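Long-range contact in protein Pcdhgc3 (Mus musculus, PDB 4ZI8), which is potentially a calcium-dependent cell-adhesion protein that may help establish specific neuronal connections in the brain, represented here by its first three extracellular cadherin repeats: residues B[134-139]-B[227-232]. Sequence-based numbering, arbitrary orientation.
Sequences ISEALA and ANDNAP. With CA (calcium ion), chain Q; CA (calcium ion), chain R; CA (calcium ion), chain S.
E136 and D229 share a pair of calcium ions, their carboxylates as neighbouring ligands, a worked example of the calcium-bridged linker between successive cadherin repeats, here the second and third. The tight part is almost wholly polar. On E136, OE2 lies 2.4 Å from the chain Q calcium and OE1 2.3 Å from the chain R calcium; OD1 and OD2 of D229 divide between the same ions. The side chains arrive from opposite directions, carboxylate planes 73° apart, and the shared cations probably offset the repulsion between their oxygens. CG of E136 sits between the backbone N and the carbonyl carbon (chi1 56°), and the extended chain beyond carries the carboxylate to the linker. The backbone O of A227, D226 and D262 join the chain Q site, D193 the chain R site, and E195 both. A third calcium is bound by N228 OD1 and the backbone O of N230. Looser is the methyl contact at the ST turn of S135, where CB of exposed A137 rests 3.9 Å from A227 CB. Two waters complete the chain R site on its open side, and N230 ND2 donates to one. A227 N donates to the anti lone pair of E136 OE2, at 2.8 Å and a nearly straight 172°.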
loop_
_atom_site.group_PDB
_atom_site.type_symbol
_atom_site.label_atom_id
_atom_site.label_comp_id
_atom_site.label_asym_id
_atom_site.label_seq_id
_atom_site.Cartn_x
_atom_site.Cartn_y
_atom_site.Cartn_z
ATOM N N ILE B 134 4.970 -5.375 1.593
ATOM C CA ILE B 134 3.786 -5.020 2.350
ATOM C C ILE B 134 4.166 -4.332 3.679
ATOM O O ILE B 134 4.875 -4.910 4.496
ATOM C CB ILE B 134 2.926 -6.254 2.646
ATOM C CG1 ILE B 134 2.588 -7.026 1.360
ATOM C CG2 ILE B 134 1.642 -5.846 3.380
ATOM C CD1 ILE B 134 1.924 -8.326 1.626
ATOM N N SER B 135 3.703 -3.103 3.888
ATOM C CA SER B 135 3.965 -2.389 5.153
ATOM C C SER B 135 3.350 -3.096 6.329
ATOM O O SER B 135 2.234 -3.600 6.233
ATOM C CB SER B 135 3.429 -0.961 5.099
ATOM O OG SER B 135 3.520 -0.327 6.382
ATOM N N GLU B 136 4.048 -3.108 7.465
ATOM C CA GLU B 136 3.498 -3.728 8.660
ATOM C C GLU B 136 2.346 -2.892 9.180
ATOM O O GLU B 136 1.626 -3.323 10.076
ATOM C CB GLU B 136 4.549 -3.891 9.765
ATOM C CG GLU B 136 5.233 -2.587 10.160
ATOM C CD GLU B 136 6.149 -2.750 11.353
ATOM O OE1 GLU B 136 5.967 -3.695 12.155
ATOM O OE2 GLU B 136 7.064 -1.939 11.470
ATOM N N ALA B 137 2.177 -1.699 8.622
ATOM C CA ALA B 137 1.120 -0.797 9.063
ATOM C C ALA B 137 -0.198 -1.027 8.324
ATOM O O ALA B 137 -1.172 -0.323 8.583
ATOM C CB ALA B 137 1.569 0.645 8.886
ATOM N N LEU B 138 -0.245 -1.986 7.404
ATOM C CA LEU B 138 -1.483 -2.232 6.647
ATOM C C LEU B 138 -2.497 -2.970 7.508
ATOM O O LEU B 138 -2.137 -3.808 8.331
ATOM C CB LEU B 138 -1.224 -3.021 5.370
ATOM C CG LEU B 138 -0.442 -2.290 4.275
ATOM C CD1 LEU B 138 -0.814 -2.812 2.879
ATOM C CD2 LEU B 138 -0.600 -0.792 4.360
ATOM N N ALA B 139 -3.767 -2.651 7.327
ATOM C CA ALA B 139 -4.773 -3.217 8.202
ATOM C C ALA B 139 -5.174 -4.601 7.745
ATOM O O ALA B 139 -5.281 -4.869 6.551
ATOM C CB ALA B 139 -5.994 -2.307 8.275
ATOM N N ALA B 227 7.479 0.077 9.547
ATOM C CA ALA B 227 6.820 1.334 9.851
ATOM C C ALA B 227 7.378 1.838 11.172
ATOM O O ALA B 227 7.925 1.051 11.959
ATOM C CB ALA B 227 5.336 1.160 9.934
ATOM N N ASN B 228 7.246 3.140 11.407
ATOM C CA ASN B 228 7.732 3.755 12.633
ATOM C C ASN B 228 6.745 3.504 13.754
ATOM O O ASN B 228 6.032 4.408 14.177
ATOM C CB ASN B 228 7.929 5.253 12.426
ATOM C CG ASN B 228 8.750 5.904 13.524
ATOM O OD1 ASN B 228 9.567 5.268 14.200
ATOM N ND2 ASN B 228 8.570 7.212 13.675
ATOM N N ASP B 229 6.672 2.267 14.223
ATOM C CA ASP B 229 5.730 1.968 15.285
ATOM C C ASP B 229 6.436 1.727 16.593
ATOM O O ASP B 229 5.881 1.088 17.484
ATOM C CB ASP B 229 4.833 0.767 14.915
ATOM C CG ASP B 229 5.620 -0.471 14.481
ATOM O OD1 ASP B 229 6.847 -0.397 14.355
ATOM O OD2 ASP B 229 5.003 -1.532 14.233
ATOM N N ASN B 230 7.651 2.255 16.728
ATOM C CA ASN B 230 8.317 2.244 18.025
ATOM C C ASN B 230 8.948 3.576 18.389
ATOM O O ASN B 230 9.635 4.182 17.573
ATOM C CB ASN B 230 9.388 1.160 18.066
ATOM C CG ASN B 230 8.798 -0.214 18.063
ATOM O OD1 ASN B 230 8.393 -0.735 19.104
ATOM N ND2 ASN B 230 8.744 -0.818 16.889
ATOM N N ALA B 231 8.711 4.029 19.617
ATOM C CA ALA B 231 9.337 5.255 20.117
ATOM C C ALA B 231 10.682 4.907 20.683
ATOM O O ALA B 231 10.870 3.787 21.167
ATOM C CB ALA B 231 8.487 5.895 21.181
ATOM N N PRO B 232 11.618 5.855 20.630
ATOM C CA PRO B 232 12.891 5.719 21.343
ATOM C C PRO B 232 12.632 5.482 22.818
ATOM O O PRO B 232 11.583 5.868 23.322
ATOM C CB PRO B 232 13.566 7.061 21.105
ATOM C CG PRO B 232 13.008 7.499 19.799
ATOM C CD PRO B 232 11.577 7.088 19.830
HETATM CA CA CA Q . 8.592 -0.893 12.976
HETATM CA CA CA R . 6.073 -3.570 14.480
HETATM CA CA CA S . 11.078 4.609 15.864
HETATM O O HOH W 1 6.588 -3.182 16.839
HETATM O O HOH W 2 4.063 -4.325 15.125
#